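Local atomic coordinates of AgaA (Rhizobium radiobacter, PDB entry 6HLX), a protein that binds the opine agropinic acid in the periplasm, probably delivering it to an ABC transporter for import into the bacterial cell. Residues Asp81-Ala84 with Ser85-Ile89; Leu131-Pro134 with Glu135-Ile138; Ala286-Lys289 with Gly290-Gly293. All coordinates share one frame; numbering follows the deposited sequence.

Interaction 1: Asp81-Ala84 with Ser85-Ile89; sequences DVKA and SLERI. With EDO (1,2-ethanediol), chain B.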
loop_
_atom_site.group_PDB
_atom_site.type_symbol
_atom_site.label_atom_id
_atom_site.label_comp_id
_atom_site.label_asym_id
_atom_site.label_seq_id
_atom_site.Cartn_x
_atom_site.Cartn_y
_atom_site.Cartn_z
ATOM N N ASP A 81 4.202 -24.329 -7.917
ATOM C CA ASP A 81 4.806 -22.996 -7.733
ATOM C C ASP A 81 3.828 -22.089 -6.978
ATOM O O ASP A 81 4.229 -21.349 -6.085
ATOM C CB ASP A 81 5.209 -22.379 -9.088
ATOM C CG ASP A 81 6.120 -23.310 -9.863
ATOM O OD1 ASP A 81 7.122 -23.795 -9.266
ATOM O OD2 ASP A 81 5.815 -23.592 -11.048
ATOM N N VAL A 82 2.541 -22.146 -7.342
ATOM C CA VAL A 82 1.512 -21.372 -6.649
ATOM C C VAL A 82 1.443 -21.824 -5.188
ATOM O O VAL A 82 1.473 -20.983 -4.286
ATOM C CB VAL A 82 0.138 -21.491 -7.340
ATOM C CG1 VAL A 82 -0.953 -20.763 -6.531
ATOM C CG2 VAL A 82 0.209 -20.969 -8.778
ATOM N N LYS A 83 1.429 -23.152 -4.945
ATOM C CA LYS A 83 1.343 -23.653 -3.571
ATOM C C LYS A 83 2.554 -23.215 -2.722
ATOM O O LYS A 83 2.370 -22.719 -1.606
ATOM C CB LYS A 83 1.191 -25.184 -3.568
ATOM C CG LYS A 83 1.048 -25.791 -2.175
ATOM C CD LYS A 83 0.525 -27.226 -2.229
ATOM C CE LYS A 83 0.418 -27.809 -0.835
ATOM N NZ LYS A 83 -0.189 -29.162 -0.870
ATOM N N ALA A 84 3.784 -23.353 -3.258
ATOM C CA ALA A 84 4.998 -22.943 -2.528
ATOM C C ALA A 84 4.982 -21.433 -2.219
ATOM O O ALA A 84 5.365 -21.020 -1.112
ATOM C CB ALA A 84 6.245 -23.304 -3.339
ATOM N N SER A 85 4.506 -20.615 -3.186
ATOM C CA SER A 85 4.446 -19.158 -3.039
ATOM C C SER A 85 3.457 -18.790 -1.931
ATOM O O SER A 85 3.789 -17.969 -1.071
ATOM C CB SER A 85 4.079 -18.497 -4.359
ATOM O OG SER A 85 5.141 -18.717 -5.285
ATOM N N LEU A 86 2.266 -19.428 -1.933
ATOM C CA LEU A 86 1.252 -19.192 -0.902
ATOM C C LEU A 86 1.710 -19.676 0.458
ATOM O O LEU A 86 1.504 -18.980 1.449
ATOM C CB LEU A 86 -0.097 -19.819 -1.293
ATOM C CG LEU A 86 -0.788 -19.201 -2.521
ATOM C CD1 LEU A 86 -2.054 -19.976 -2.880
ATOM C CD2 LEU A 86 -1.105 -17.706 -2.317
ATOM N N GLU A 87 2.369 -20.847 0.517
ATOM C CA GLU A 87 2.885 -21.372 1.791
ATOM C C GLU A 87 3.892 -20.434 2.454
ATOM O O GLU A 87 3.908 -20.332 3.691
ATOM C CB GLU A 87 3.433 -22.773 1.622
ATOM C CG GLU A 87 2.297 -23.778 1.627
ATOM C CD GLU A 87 2.701 -25.215 1.372
ATOM O OE1 GLU A 87 1.865 -26.108 1.633
ATOM O OE2 GLU A 87 3.841 -25.451 0.907
ATOM N N ARG A 88 4.687 -19.704 1.644
ATOM C CA ARG A 88 5.647 -18.722 2.184
ATOM C C ARG A 88 4.909 -17.551 2.843
ATOM O O ARG A 88 5.348 -17.032 3.874
ATOM C CB ARG A 88 6.602 -18.233 1.081
ATOM C CG ARG A 88 7.734 -17.408 1.642
ATOM C CD ARG A 88 8.984 -17.370 0.799
ATOM N NE ARG A 88 9.960 -16.569 1.523
ATOM C CZ ARG A 88 10.335 -15.340 1.188
ATOM N NH1 ARG A 88 9.897 -14.787 0.057
ATOM N NH2 ARG A 88 11.178 -14.666 1.959
ATOM N N ILE A 89 3.774 -17.151 2.273
ATOM C CA ILE A 89 2.970 -16.061 2.842
ATOM C C ILE A 89 2.346 -16.513 4.167
ATOM O O ILE A 89 2.332 -15.768 5.156
ATOM C CB ILE A 89 1.873 -15.609 1.840
ATOM C CG1 ILE A 89 2.538 -15.016 0.555
ATOM C CG2 ILE A 89 0.921 -14.574 2.522
ATOM C CD1 ILE A 89 1.554 -14.908 -0.700
HETATM C C1 EDO B . -1.335 -25.199 3.725
HETATM O O1 EDO B . -0.774 -25.996 2.687
HETATM C C2 EDO B . -0.196 -24.518 4.530
HETATM O O2 EDO B . -0.752 -23.683 5.539
#

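Interaction 2: Leu131-Pro134 with Glu135-Ile138; sequences LALP and ESVI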
loop_
_atom_site.group_PDB
_atom_site.type_symbol
_atom_site.label_atom_id
_atom_site.label_comp_id
_atom_site.label_asym_id
_atom_site.label_seq_id
_atom_site.Cartn_x
_atom_site.Cartn_y
_atom_site.Cartn_z
ATOM N N LEU A 131 -5.417 -11.842 -3.297
ATOM C CA LEU A 131 -4.522 -12.568 -4.199
ATOM C C LEU A 131 -3.959 -11.658 -5.300
ATOM O O LEU A 131 -2.999 -12.028 -5.999
ATOM C CB LEU A 131 -5.216 -13.821 -4.778
ATOM C CG LEU A 131 -5.465 -14.912 -3.732
ATOM C CD1 LEU A 131 -6.437 -15.947 -4.262
ATOM C CD2 LEU A 131 -4.103 -15.594 -3.276
ATOM N N ALA A 132 -4.540 -10.440 -5.426
ATOM C CA ALA A 132 -4.056 -9.441 -6.384
ATOM C C ALA A 132 -2.988 -8.552 -5.731
ATOM O O ALA A 132 -2.451 -7.683 -6.401
ATOM C CB ALA A 132 -5.213 -8.582 -6.896
ATOM N N LEU A 133 -2.689 -8.718 -4.429
ATOM C CA LEU A 133 -1.659 -7.853 -3.823
ATOM C C LEU A 133 -0.332 -7.997 -4.563
ATOM O O LEU A 133 0.028 -9.118 -4.928
ATOM C CB LEU A 133 -1.401 -8.237 -2.346
ATOM C CG LEU A 133 -2.467 -7.847 -1.332
ATOM C CD1 LEU A 133 -2.267 -8.647 -0.073
ATOM C CD2 LEU A 133 -2.416 -6.334 -1.001
ATOM N N PRO A 134 0.507 -6.936 -4.622
ATOM C CA PRO A 134 1.855 -7.103 -5.216
ATOM C C PRO A 134 2.655 -8.153 -4.411
ATOM O O PRO A 134 3.587 -8.774 -4.936
ATOM C CB PRO A 134 2.482 -5.711 -5.027
ATOM C CG PRO A 134 1.243 -4.747 -5.050
ATOM C CD PRO A 134 0.245 -5.529 -4.222
ATOM N N GLU A 135 2.274 -8.357 -3.121
ATOM C CA GLU A 135 2.980 -9.315 -2.252
ATOM C C GLU A 135 2.474 -10.763 -2.422
ATOM O O GLU A 135 3.046 -11.682 -1.810
ATOM C CB GLU A 135 2.914 -8.854 -0.761
ATOM C CG GLU A 135 3.726 -7.580 -0.483
ATOM C CD GLU A 135 3.281 -6.320 -1.219
ATOM O OE1 GLU A 135 2.057 -6.060 -1.281
ATOM O OE2 GLU A 135 4.157 -5.599 -1.755
ATOM N N SER A 136 1.396 -10.966 -3.214
ATOM C CA SER A 136 0.797 -12.302 -3.449
ATOM C C SER A 136 1.229 -12.900 -4.820
ATOM O O SER A 136 0.678 -13.904 -5.284
ATOM C CB SER A 136 -0.735 -12.232 -3.361
ATOM O OG SER A 136 -1.118 -11.817 -2.057
ATOM N N VAL A 137 2.263 -12.311 -5.441
ATOM C CA VAL A 137 2.760 -12.774 -6.745
ATOM C C VAL A 137 3.369 -14.158 -6.609
ATOM O O VAL A 137 3.772 -14.544 -5.508
ATOM C CB VAL A 137 3.735 -11.757 -7.390
ATOM C CG1 VAL A 137 2.995 -10.452 -7.717
ATOM C CG2 VAL A 137 4.928 -11.493 -6.480
ATOM N N ILE A 138 3.440 -14.891 -7.729
ATOM C CA ILE A 138 3.923 -16.276 -7.751
ATOM C C ILE A 138 5.351 -16.374 -8.235
ATOM O O ILE A 138 5.689 -15.817 -9.279
ATOM C CB ILE A 138 2.990 -17.185 -8.630
ATOM C CG1 ILE A 138 1.474 -17.050 -8.269
ATOM C CG2 ILE A 138 3.438 -18.671 -8.606
ATOM C CD1 ILE A 138 1.160 -17.284 -6.755
HETATM O O HOH W 1 -1.837 -14.510 -6.506
#

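Interaction 3: Ala286-Lys289 with Gly290-Gly293; sequences AIPK and GYMG. With EDO (1,2-ethanediol), chain C.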
loop_
_atom_site.group_PDB
_atom_site.type_symbol
_atom_site.label_atom_id
_atom_site.label_comp_id
_atom_site.label_asym_id
_atom_site.label_seq_id
_atom_site.Cartn_x
_atom_site.Cartn_y
_atom_site.Cartn_z
ATOM N N ALA A 286 -11.530 7.268 7.243
ATOM C CA ALA A 286 -11.188 7.534 5.844
ATOM C C ALA A 286 -11.770 6.486 4.883
ATOM O O ALA A 286 -11.031 5.687 4.300
ATOM C CB ALA A 286 -9.683 7.659 5.660
ATOM N N ILE A 287 -13.097 6.515 4.706
ATOM C CA ILE A 287 -13.755 5.605 3.771
ATOM C C ILE A 287 -14.107 6.420 2.522
ATOM O O ILE A 287 -14.850 7.391 2.618
ATOM C CB ILE A 287 -14.967 4.875 4.411
ATOM C CG1 ILE A 287 -14.481 3.970 5.576
ATOM C CG2 ILE A 287 -15.699 4.026 3.331
ATOM C CD1 ILE A 287 -15.530 3.369 6.373
ATOM N N PRO A 288 -13.583 6.071 1.327
ATOM C CA PRO A 288 -13.941 6.871 0.146
ATOM C C PRO A 288 -15.402 6.696 -0.228
ATOM O O PRO A 288 -16.012 5.662 0.064
ATOM C CB PRO A 288 -13.058 6.302 -0.979
ATOM C CG PRO A 288 -12.007 5.460 -0.277
ATOM C CD PRO A 288 -12.664 4.966 0.986
ATOM N N LYS A 289 -15.944 7.699 -0.935
ATOM C CA LYS A 289 -17.278 7.639 -1.525
ATOM C C LYS A 289 -17.327 6.377 -2.392
ATOM O O LYS A 289 -16.350 6.081 -3.084
ATOM C CB LYS A 289 -17.534 8.875 -2.407
ATOM C CG LYS A 289 -19.024 9.151 -2.599
ATOM C CD LYS A 289 -19.274 10.351 -3.508
ATOM C CE LYS A 289 -20.749 10.651 -3.692
ATOM N NZ LYS A 289 -21.440 9.634 -4.532
ATOM N N GLY A 290 -18.415 5.618 -2.296
ATOM C CA GLY A 290 -18.579 4.398 -3.083
ATOM C C GLY A 290 -18.230 3.131 -2.327
ATOM O O GLY A 290 -18.543 2.044 -2.798
ATOM N N TYR A 291 -17.547 3.244 -1.165
ATOM C CA TYR A 291 -17.218 2.062 -0.363
ATOM C C TYR A 291 -18.249 1.899 0.751
ATOM O O TYR A 291 -18.727 2.890 1.304
ATOM C CB TYR A 291 -15.846 2.216 0.313
ATOM C CG TYR A 291 -14.677 1.907 -0.589
ATOM C CD1 TYR A 291 -14.273 2.807 -1.570
ATOM C CD2 TYR A 291 -13.919 0.753 -0.407
ATOM C CE1 TYR A 291 -13.175 2.543 -2.390
ATOM C CE2 TYR A 291 -12.841 0.456 -1.246
ATOM C CZ TYR A 291 -12.448 1.370 -2.206
ATOM O OH TYR A 291 -11.370 1.081 -3.016
ATOM N N MET A 292 -18.545 0.651 1.125
ATOM C CA MET A 292 -19.448 0.363 2.234
ATOM C C MET A 292 -18.857 0.903 3.527
ATOM O O MET A 292 -17.631 0.832 3.732
ATOM C CB MET A 292 -19.752 -1.133 2.312
ATOM C CG MET A 292 -20.604 -1.574 1.103
ATOM S SD MET A 292 -21.118 -3.295 1.178
ATOM C CE MET A 292 -19.516 -4.128 0.924
ATOM N N GLY A 293 -19.723 1.534 4.325
ATOM C CA GLY A 293 -19.330 2.207 5.554
ATOM C C GLY A 293 -19.300 3.715 5.368
ATOM O O GLY A 293 -19.286 4.456 6.356
HETATM C C1 EDO C . -11.930 10.005 -1.335
HETATM O O1 EDO C . -10.879 9.938 -2.277
HETATM C C2 EDO C . -13.275 9.895 -2.082
HETATM O O2 EDO C . -14.320 10.035 -1.149
#

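Interaction 1: Asp81-Ala84 with Ser85-Ile89
Val-82 and Leu-86, one helical turn apart, lie side by side and point the same way, CG1 of Val-82 meeting CD1 of Leu-86 at 3.9 Å. The valine brings this methyl round by setting CG1 anti to its backbone N (chi1 175°), while Leu-86 holds CG 3.4 Å from Val-82 O, the oxygen that also accepts the amide N-H of Leu-86. Branched, apolar residues suit this flank because it faces a sheet: Val-82 touches Val-116, and Leu-86 touches Leu-118 and Ile-108.

Ser-85 turns a different way. Its OG stands beside its own backbone N (chi1 -66°) and bends back to Asp-81 O at 2.9 Å, while the amide N of Ser-85 reaches that oxygen at 3.0 Å. The two donors come from opposite faces of the carbonyl plane, both tilted out of it. A serine hydroxyl returning its proton to the carbonyl four residues back is a classic way of burying a small polar group within a helix; here OG also accepts from Val-139 N. The helix, 79-90, packs against the antiparallel sheet that includes strands 105-110 and 115-120, with helix 141-146 against Ala-84 and Arg-88.

On the more open flank, the extended chains of Lys-83 and Glu-87 pass across each other. The carboxylate meets the lysine's shaft rather than its ammonium: Glu-87 OE1 is 3.3 Å from Lys-83 CE but 4.5 Å from Lys-83 NZ, too far for a salt bridge. The ammonium is instead bonded to Ile-108 O, and Glu-87 OE1 accepts a hydrogen bond of 2.8 Å from O1 of a bound 1,2-ethanediol, probably from the crystallisation liquor.

Interaction 2: Leu131-Pro134 with Glu135-Ile138
Leu-133 and Ser-136 are joined by the one direct hydrogen bond of the contact, from Ser-136 N to Leu-133 O at 2.9 Å. The amide approaches from above the carbonyl plane, 56° out of it. Pro-134 and Glu-135 occupy the corner with backbone angles of a type I turn, and proline suits the first corner position because its ring already fixes the phi value needed there. A water widens the link: it donates to Leu-131 O at 2.8 Å and to Ser-136 O at 2.9 Å, bridging two carbonyl oxygens that converge on it.

The van der Waals contacts are close and mixed. Val-137 straddles the carbonyl oxygen of Pro-134, CG1 lying 3.3 Å from Pro-134 O and CG2 only slightly farther. Ser-136 rests its hydroxyl against Leu-133, OG being 3.6 Å from CB, and gives that hydroxyl to Tyr-130 O.

Charge enters through Glu-135. Its chain is bent at chi2 (63°), which folds the carboxylate back over the proline ring, OE1 3.5 Å from Pro-134 CD. Two salt bridges, OE1 with Arg-26 and OE2 with Lys-29, would offset the charge of this buried acid and probably keep it ionised. Its side chain is about 8 Å from the bound agropinic acid.

The turn lies between helices 127-131 and 141-146, with Leu-131 and Ala-132 against strand 37-39, and Ile-138 wedged between helix 79-90 and strand 45-55.

Interaction 3: Ala286-Lys289 with Gly290-Gly293
The flat ring of Tyr-291 is met by the puckered pyrrolidine of Pro-288. The proline arrives obliquely at the CD1 side of the tyrosine: its CD lies 4.2 Å from the ring centroid, 30° off the ring normal, an off-centre CH-pi contact, and 3.7 Å from Tyr-291 CD1. At the edge of the ring, near its plane, sits the carbonyl oxygen of Lys-289. Two more aromatic rings meet the tyrosine, Trp-388 with its plane about perpendicular and Phe-471 at a slant. CG of Tyr-291 stands beside the backbone N, anti to the carbonyl carbon (chi1 -81°), which brings CD1 against Pro-288.

The backbone makes this pairing possible. Pro-288 to Tyr-291 form a type II beta turn, closed by Tyr-291 N donating to Pro-288 O at 3.1 Å. Gly-290, the third residue, has the positive phi of such a turn, where a side chain would be jammed against the preceding carbonyl oxygen. Gly-293 also has positive phi, and its bare backbone leaves room for Ile-287, whose CD1 lies 3.9 Å from Gly-293 O. The other branch of the isoleucine, CG2, reaches Tyr-291 CB at 3.5 Å.

The loop runs between strand 280-281 and helix 306-315. Ile-287 also touches Val-437 of helix 426-443, on which Met-292 packs as well, and Pro-288 leans on Trp-451 of strand 446-451. The long, polar Lys-289 suits the exposed corner of the turn.

Two backbone amides are met by molecules probably from the crystallisation liquor: Lys-289 N donates almost straight to O2 of a 1,2-ethanediol at 2.9 Å, and Met-292 N binds a sulfonate oxygen of a buffer molecule. Apart from the turn bond, then, apolar packing of carbon on carbon and carbon on ring holds the loop, while polar backbone groups face small molecules.

Overall arrangement
Interactions 1 and 2 belong to one packed region: helix 79-90 rests on the loop 131-138, with Leu-86 CD2 3.8 Å from Leu-131 CD2 and Ser-85 OG beside Ile-138. Interaction 2 is wholly buried and lies nearer the centre of the chain, and there its acid is paired with two basic residues and its carbonyls with a water. In interaction 1 the apolar pair and Ser-85 lie inside, while Lys-83 and Glu-87 lie on the more open flank. Interaction 3 stands apart, its nearest atoms about 12 Å from interaction 2 and about 21 Å from interaction 1; partly exposed, it packs against helix 426-443 and relies on glycines and aromatic contacts instead of charge.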